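Local coordinates for protein AfJAMM (Archaeoglobus fulgidus, PDB 1R5X) that binds zinc in a metalloprotease-like JAMM site and probably acts as a metallopeptidase, at residues Val78-Ser83 / Tyr108-Asn113; Ser85-Glu90 / Ser114-Asn119; Arg17-Thr22 / Asp47-Leu52. All coordinates share one frame; numbering follows the deposited sequence.

Contact 1. Residues Val78-Ser83 / Tyr108-Asn113; sequences VHSHPS and YPYDEN. With ZN (zinc ion), chain C.
The backbone N of Y108 meets the turn that leaves the zinc-binding strand, donating to O of H81 at 3.2 Å (N-H...O angle 140°) and, weakly, to O of S83 at 3.4 Å. CB of Y108 rests 3.6 Å from O of P82, but the ring leads away from the turn, because CG stands anti to the backbone N (chi1 -174°). Y110 comes to the same corner with the far end of its ring: OH lies 3.3 Å from CA of P82, and CE2 packs 4.0 Å from CB of S80. CA of Y108 sits over the centre of one face of the Y110 ring, so the loop folds back on its own side chain. A water bridges the two segments, 2.9 Å from both OG of S80 and OH of Y110. Each hydroxyl also has a protein partner, N of F35 for S80 and ND1 of H31 for Y110, while helix 17-30 touches the Y110 ring through A27 and K28. H79 and H81 alternate with S80 along the strand, and each binds zinc through NE2 at 2.0 Å. D92 supplies the two remaining ligand atoms; the histidines come from the HxHP stretch, the aspartate from a later part of the JAMM motif. Zinc at NE2 and a hydrogen bond from ND1 to O of S85 together fix the rotation of the H81 imidazole. Neither tyrosine touches the metal; through the Y108 N bonds the loop holds the backbone of the second histidine ligand and the turn behind it.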
# COMPACT_ATOMS: atom_id res chain seq x y z
N VAL A 78 -2.27 0.60 3.11
CA VAL A 78 -1.09 1.17 2.52
C VAL A 78 -0.53 2.16 3.55
O VAL A 78 -1.28 2.86 4.23
CB VAL A 78 -1.41 1.92 1.22
CG1 VAL A 78 -2.36 3.09 1.49
CG2 VAL A 78 -0.13 2.43 0.60
N HIS A 79 0.78 2.18 3.68
CA HIS A 79 1.40 3.13 4.58
C HIS A 79 2.85 3.29 4.17
O HIS A 79 3.40 2.45 3.47
CB HIS A 79 1.23 2.74 6.05
CG HIS A 79 2.28 1.81 6.57
ND1 HIS A 79 2.50 0.55 6.06
CD2 HIS A 79 3.16 1.97 7.58
CE1 HIS A 79 3.47 -0.03 6.73
NE2 HIS A 79 3.89 0.81 7.66
N SER A 80 3.47 4.39 4.58
CA SER A 80 4.84 4.65 4.18
C SER A 80 5.86 4.69 5.29
O SER A 80 5.53 4.72 6.47
CB SER A 80 4.88 5.95 3.36
OG SER A 80 4.34 7.02 4.11
N HIS A 81 7.12 4.69 4.87
CA HIS A 81 8.29 4.73 5.74
C HIS A 81 9.21 5.83 5.22
O HIS A 81 9.54 5.85 4.03
CB HIS A 81 9.04 3.41 5.67
CG HIS A 81 8.33 2.27 6.33
ND1 HIS A 81 8.72 0.96 6.17
CD2 HIS A 81 7.28 2.25 7.18
CE1 HIS A 81 7.94 0.18 6.89
NE2 HIS A 81 7.06 0.93 7.51
N PRO A 82 9.65 6.74 6.09
CA PRO A 82 10.54 7.83 5.69
C PRO A 82 11.98 7.41 5.35
O PRO A 82 12.84 8.25 5.09
CB PRO A 82 10.46 8.78 6.87
CG PRO A 82 10.31 7.83 8.03
CD PRO A 82 9.29 6.85 7.52
N SER A 83 12.24 6.10 5.36
CA SER A 83 13.58 5.61 5.03
C SER A 83 13.47 4.65 3.84
O SER A 83 12.41 4.10 3.57
CB SER A 83 14.21 4.91 6.23
OG SER A 83 13.34 3.93 6.77
N TYR A 108 10.91 5.85 1.13
CA TYR A 108 11.71 6.91 0.53
C TYR A 108 12.56 6.32 -0.61
O TYR A 108 13.10 5.22 -0.49
CB TYR A 108 12.61 7.51 1.61
CG TYR A 108 13.39 8.72 1.17
CD1 TYR A 108 12.93 10.01 1.45
CD2 TYR A 108 14.60 8.58 0.48
CE1 TYR A 108 13.65 11.12 1.06
CE2 TYR A 108 15.32 9.70 0.08
CZ TYR A 108 14.85 10.96 0.37
OH TYR A 108 15.55 12.08 -0.03
N PRO A 109 12.71 7.06 -1.73
CA PRO A 109 12.18 8.40 -2.05
C PRO A 109 10.76 8.43 -2.63
O PRO A 109 10.33 9.43 -3.18
CB PRO A 109 13.20 8.92 -3.05
CG PRO A 109 13.53 7.68 -3.85
CD PRO A 109 13.65 6.60 -2.77
N TYR A 110 10.04 7.32 -2.51
CA TYR A 110 8.66 7.20 -2.98
C TYR A 110 8.50 7.30 -4.50
O TYR A 110 7.57 7.95 -4.99
CB TYR A 110 7.75 8.27 -2.32
CG TYR A 110 8.02 8.50 -0.84
CD1 TYR A 110 8.74 9.63 -0.41
CD2 TYR A 110 7.57 7.60 0.12
CE1 TYR A 110 9.00 9.85 0.94
CE2 TYR A 110 7.83 7.79 1.47
CZ TYR A 110 8.54 8.93 1.87
OH TYR A 110 8.80 9.12 3.21
N ASP A 111 9.40 6.68 -5.24
CA ASP A 111 9.30 6.69 -6.69
C ASP A 111 8.55 5.41 -7.07
O ASP A 111 8.11 4.67 -6.19
CB ASP A 111 10.68 6.72 -7.35
CG ASP A 111 11.61 5.61 -6.85
OD1 ASP A 111 11.16 4.47 -6.63
OD2 ASP A 111 12.82 5.90 -6.70
N GLU A 112 8.40 5.15 -8.37
CA GLU A 112 7.68 3.96 -8.81
C GLU A 112 8.33 2.62 -8.45
O GLU A 112 7.73 1.57 -8.67
CB GLU A 112 7.45 4.00 -10.34
N ASN A 113 9.53 2.65 -7.90
CA ASN A 113 10.21 1.40 -7.52
C ASN A 113 10.44 1.33 -6.02
O ASN A 113 11.30 0.57 -5.54
CB ASN A 113 11.56 1.28 -8.24
CG ASN A 113 11.41 1.25 -9.76
OD1 ASN A 113 10.61 0.49 -10.30
ND2 ASN A 113 12.19 2.08 -10.45
ZN ZN C . 5.59 0.16 8.58
O HOH W 1 6.89 7.96 5.10

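Contact 2. Residues Ser85-Glu90 / Ser114-Asn119; sequences SCRPSE and SWKCYN
C86 and Y118 bury the largest areas here, joined by a hydrogen bond from the Y118 hydroxyl to O of C86 (OH to O 2.7 Å). The donor comes from above the carbonyl plane, 62° out of it. The C86 side chain points at the start of strand 115-118, with SG packed 3.1 Å from O of S114 and 3.6 Å from CA of W115. Against C107 of strand 102-107 this cysteine also makes side-chain contact; a disulfide between the two has been seen in this protein but is absent here. The Y118 ring serves as a floor for P88, whose CG sits 3.5 Å from the ring centroid and only 9° off its normal, a CH-pi contact over the face. P88 and S89 belong to the JAMM motif segment that leads from the zinc-binding histidines to helix 90-95, where S89 is the N-cap and its N bonds to the zinc ligand D92. At the edge of the Y118 ring lies R87, its guanidinium turned 60° from the ring plane; the closeness of NH2 to the Y118 hydroxyl is too tight to be trusted in detail. Bends at chi2 and chi3 bring this chain back over the strand, where NH2 also lies 3.3 Å from NZ of the extended K116. E124 pairs with both, in a salt bridge with R87 NH2 and a long, weak ion pair with K116 NZ.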
# COMPACT_ATOMS: atom_id res chain seq x y z
N SER A 85 13.62 1.69 3.05
CA SER A 85 13.28 0.27 3.24
C SER A 85 11.79 -0.03 3.25
O SER A 85 11.00 0.65 3.92
CB SER A 85 13.89 -0.24 4.54
OG SER A 85 12.94 -0.97 5.30
N CYS A 86 11.40 -1.06 2.50
CA CYS A 86 9.99 -1.47 2.41
C CYS A 86 9.68 -2.66 3.29
O CYS A 86 8.57 -3.19 3.26
CB CYS A 86 9.64 -1.83 0.96
SG CYS A 86 8.97 -0.49 -0.02
N ARG A 87 10.67 -3.09 4.05
CA ARG A 87 10.51 -4.24 4.93
C ARG A 87 9.49 -3.93 6.02
O ARG A 87 9.55 -2.88 6.66
CB ARG A 87 11.85 -4.62 5.58
CG ARG A 87 12.88 -5.22 4.62
CD ARG A 87 12.41 -6.53 4.01
NE ARG A 87 11.57 -6.32 2.83
CZ ARG A 87 10.90 -7.29 2.21
NH1 ARG A 87 10.96 -8.54 2.66
NH2 ARG A 87 10.17 -7.01 1.14
N PRO A 88 8.52 -4.83 6.24
CA PRO A 88 7.48 -4.65 7.25
C PRO A 88 8.10 -4.52 8.64
O PRO A 88 9.08 -5.18 8.97
CB PRO A 88 6.65 -5.93 7.13
CG PRO A 88 6.81 -6.28 5.68
CD PRO A 88 8.29 -6.06 5.46
N SER A 89 7.54 -3.63 9.46
CA SER A 89 8.04 -3.45 10.82
C SER A 89 7.22 -4.34 11.73
O SER A 89 6.18 -4.87 11.32
CB SER A 89 7.89 -1.99 11.25
OG SER A 89 6.53 -1.64 11.40
N GLU A 90 7.69 -4.52 12.96
CA GLU A 90 6.99 -5.35 13.93
C GLU A 90 5.51 -4.98 13.97
O GLU A 90 4.64 -5.85 13.89
CD GLU A 90 9.64 -5.37 16.80
N SER A 114 9.68 2.12 -5.27
CA SER A 114 9.85 2.16 -3.82
C SER A 114 8.70 1.59 -3.01
O SER A 114 8.49 1.99 -1.86
CB SER A 114 10.12 3.60 -3.37
OG SER A 114 11.20 4.15 -4.10
N TRP A 115 7.95 0.67 -3.60
CA TRP A 115 6.84 0.03 -2.90
C TRP A 115 6.82 -1.47 -3.13
O TRP A 115 7.31 -1.97 -4.13
CB TRP A 115 5.49 0.62 -3.34
CG TRP A 115 5.16 0.35 -4.79
CD1 TRP A 115 5.63 1.03 -5.89
CD2 TRP A 115 4.28 -0.67 -5.29
NE1 TRP A 115 5.10 0.50 -7.04
CE2 TRP A 115 4.26 -0.54 -6.70
CE3 TRP A 115 3.51 -1.68 -4.69
CZ2 TRP A 115 3.50 -1.39 -7.53
CZ3 TRP A 115 2.74 -2.52 -5.50
CH2 TRP A 115 2.75 -2.37 -6.92
N LYS A 116 6.22 -2.18 -2.18
CA LYS A 116 6.06 -3.62 -2.26
C LYS A 116 4.72 -3.94 -1.63
O LYS A 116 4.20 -3.15 -0.83
CB LYS A 116 7.16 -4.35 -1.48
CG LYS A 116 8.51 -4.34 -2.19
CD LYS A 116 9.55 -5.12 -1.43
CE LYS A 116 10.90 -5.06 -2.13
NZ LYS A 116 11.94 -5.77 -1.34
N CYS A 117 4.16 -5.08 -2.00
CA CYS A 117 2.90 -5.51 -1.45
C CYS A 117 3.15 -6.78 -0.62
O CYS A 117 4.03 -7.58 -0.93
CB CYS A 117 1.91 -5.79 -2.58
SG CYS A 117 0.22 -6.19 -2.04
N TYR A 118 2.38 -6.94 0.45
CA TYR A 118 2.50 -8.10 1.31
C TYR A 118 1.12 -8.62 1.64
O TYR A 118 0.14 -7.89 1.54
CB TYR A 118 3.23 -7.74 2.63
CG TYR A 118 4.61 -7.14 2.45
CD1 TYR A 118 4.79 -5.76 2.32
CD2 TYR A 118 5.74 -7.96 2.39
CE1 TYR A 118 6.06 -5.20 2.13
CE2 TYR A 118 7.02 -7.41 2.20
CZ TYR A 118 7.17 -6.03 2.08
OH TYR A 118 8.42 -5.48 1.90
N ASN A 119 1.03 -9.89 2.03
CA ASN A 119 -0.26 -10.46 2.41
C ASN A 119 -0.35 -10.49 3.93
O ASN A 119 0.60 -10.11 4.62
CB ASN A 119 -0.44 -11.86 1.82
CG ASN A 119 0.65 -12.83 2.24
OD1 ASN A 119 1.25 -12.70 3.31
ND2 ASN A 119 0.90 -13.83 1.40

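Contact 3. Residues Arg17-Thr22 / Asp47-Leu52; sequences RGLLKT and DELIFL
The carbonyl oxygen of G18 is gripped twice by T22, the residue whose methyl group packs on L49 of the neighbouring strand. N of T22 donates to O of G18 at 2.9 Å in the regular helical pattern, and OG1 of T22 donates to the same oxygen at 3.0 Å. The two donors arrive from opposite faces of the carbonyl plane. With OG1 placed beside the backbone N and anti to the carbonyl carbon (chi1 -62°), the hydroxyl is tied back to its own helix and CG2 is left to face the strand, where it lies 3.6 Å from CD2 of L49. The T22 and L49 side chains run alongside each other with their tips pointing opposite ways.

One turn earlier, L19 contributes the larger buried area. Its CG is anti to the backbone N (chi1 -179°), and its two methyls part company: CD1 lies 3.8 Å from CB of L49, while CD2 settles over the backbone at the start of the strand, 3.7 Å from N of D47 and 3.8 Å from N of E48. No hydrogen bond crosses the interface, so the attachment is apolar. The side chains of D47 and E48 point away from the helix. Both residues face S40 across the sheet in a classic beta bulge, and L19 therefore packs against the strand exactly where its pairing is irregular. L20, on another side of the helix, touches V129 of strand 124-129.

The axes of the two short segments approach to 9.0 Å, with their N-to-C directions 33° apart. A helix laid along a sheet in this way, with L19 and T22 of the helix meeting L49 of the strand, is ordinary alpha/beta packing; here it joins helix 17-30 to strand 45-51 in the JAMM (MPN) fold.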
# COMPACT_ATOMS: atom_id res chain seq x y z
N ARG A 17 -3.03 2.48 -12.27
CA ARG A 17 -1.90 3.41 -12.29
C ARG A 17 -2.19 4.68 -11.50
O ARG A 17 -1.35 5.17 -10.76
CB ARG A 17 -1.53 3.74 -13.73
CG ARG A 17 -0.34 2.95 -14.22
CD ARG A 17 0.96 3.66 -13.87
NE ARG A 17 2.13 2.77 -13.88
CZ ARG A 17 2.34 1.80 -14.77
NH1 ARG A 17 1.46 1.56 -15.74
NH2 ARG A 17 3.45 1.07 -14.70
N GLY A 18 -3.41 5.19 -11.66
CA GLY A 18 -3.80 6.39 -10.95
C GLY A 18 -3.73 6.23 -9.45
O GLY A 18 -3.30 7.15 -8.74
N LEU A 19 -4.14 5.07 -8.95
CA LEU A 19 -4.11 4.82 -7.52
C LEU A 19 -2.66 4.82 -7.02
O LEU A 19 -2.35 5.39 -5.98
CB LEU A 19 -4.80 3.49 -7.18
CG LEU A 19 -4.83 3.17 -5.68
CD1 LEU A 19 -5.40 4.37 -4.93
CD2 LEU A 19 -5.66 1.90 -5.38
N LEU A 20 -1.78 4.17 -7.78
CA LEU A 20 -0.37 4.09 -7.42
C LEU A 20 0.22 5.50 -7.33
O LEU A 20 0.91 5.86 -6.38
CB LEU A 20 0.40 3.30 -8.49
CG LEU A 20 1.57 2.40 -8.07
CD1 LEU A 20 2.47 2.20 -9.27
CD2 LEU A 20 2.35 3.02 -6.93
N LYS A 21 -0.06 6.28 -8.36
CA LYS A 21 0.42 7.64 -8.44
C LYS A 21 -0.05 8.46 -7.24
O LYS A 21 0.73 9.16 -6.62
CB LYS A 21 -0.07 8.26 -9.76
CG LYS A 21 0.15 9.76 -9.88
N THR A 22 -1.34 8.36 -6.91
CA THR A 22 -1.90 9.09 -5.78
C THR A 22 -1.25 8.65 -4.47
O THR A 22 -1.04 9.46 -3.58
CB THR A 22 -3.41 8.87 -5.68
OG1 THR A 22 -4.03 9.36 -6.86
CG2 THR A 22 -3.99 9.58 -4.46
N ASP A 47 -8.59 0.48 -7.08
CA ASP A 47 -8.72 1.82 -7.63
C ASP A 47 -9.33 2.79 -6.63
O ASP A 47 -9.70 3.91 -6.99
CB ASP A 47 -9.54 1.81 -8.93
CG ASP A 47 -10.88 1.12 -8.78
OD1 ASP A 47 -11.63 1.07 -9.77
OD2 ASP A 47 -11.20 0.61 -7.68
N GLU A 48 -9.42 2.37 -5.37
CA GLU A 48 -9.99 3.22 -4.33
C GLU A 48 -9.00 3.50 -3.20
O GLU A 48 -8.31 2.60 -2.70
CB GLU A 48 -11.25 2.58 -3.72
CG GLU A 48 -12.36 2.23 -4.70
CD GLU A 48 -13.63 1.75 -4.00
OE1 GLU A 48 -14.19 2.52 -3.19
OE2 GLU A 48 -14.06 0.60 -4.24
N LEU A 49 -8.94 4.76 -2.80
CA LEU A 49 -8.10 5.17 -1.70
C LEU A 49 -9.08 5.69 -0.64
O LEU A 49 -9.90 6.56 -0.92
CB LEU A 49 -7.13 6.27 -2.12
CG LEU A 49 -5.94 6.45 -1.18
CD1 LEU A 49 -5.30 5.10 -0.93
CD2 LEU A 49 -4.92 7.41 -1.78
N ILE A 50 -9.00 5.14 0.56
CA ILE A 50 -9.88 5.54 1.64
C ILE A 50 -9.06 6.12 2.78
O ILE A 50 -8.25 5.42 3.38
CB ILE A 50 -10.69 4.34 2.17
CG1 ILE A 50 -11.46 3.69 1.02
CG2 ILE A 50 -11.66 4.81 3.26
CD1 ILE A 50 -12.22 2.45 1.42
N PHE A 51 -9.25 7.40 3.06
CA PHE A 51 -8.50 8.05 4.13
C PHE A 51 -9.12 7.90 5.50
O PHE A 51 -10.34 7.91 5.65
CB PHE A 51 -8.28 9.53 3.82
CG PHE A 51 -7.27 9.77 2.74
CD1 PHE A 51 -7.59 9.55 1.41
CD2 PHE A 51 -5.98 10.18 3.07
CE1 PHE A 51 -6.64 9.73 0.41
CE2 PHE A 51 -5.03 10.36 2.07
CZ PHE A 51 -5.36 10.14 0.74
N LEU A 52 -8.25 7.77 6.49
CA LEU A 52 -8.66 7.59 7.88
C LEU A 52 -9.12 8.87 8.55
O LEU A 52 -8.60 9.95 8.29
CB LEU A 52 -7.50 6.97 8.67
CG LEU A 52 -6.88 5.74 8.01
CD1 LEU A 52 -5.77 5.18 8.90
CD2 LEU A 52 -7.95 4.69 7.77

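How the contacts relate
From the N terminus, contact 3 comes first: helix 17-30 is followed, after a loop, by strand 36-40, and the chain returns through strand 45-51 to close on the helix. Contacts 1 and 2 follow and cross each other, their segments alternating as 78-83, 85-90, 108-113 and 114-119. Contact 1 closes a loop holding helix 90-95 and strand 102-107; contact 2 closes one that starts within that helix and includes the same strand. They touch where CE1 of H81 lies 3.5 Å from O of R87, tying the zinc-binding strand to the following loop. Contact 2 reaches back to contact 3 through NE1 of W115, 3.7 Å from CD2 of L20. All three involve one mixed sheet.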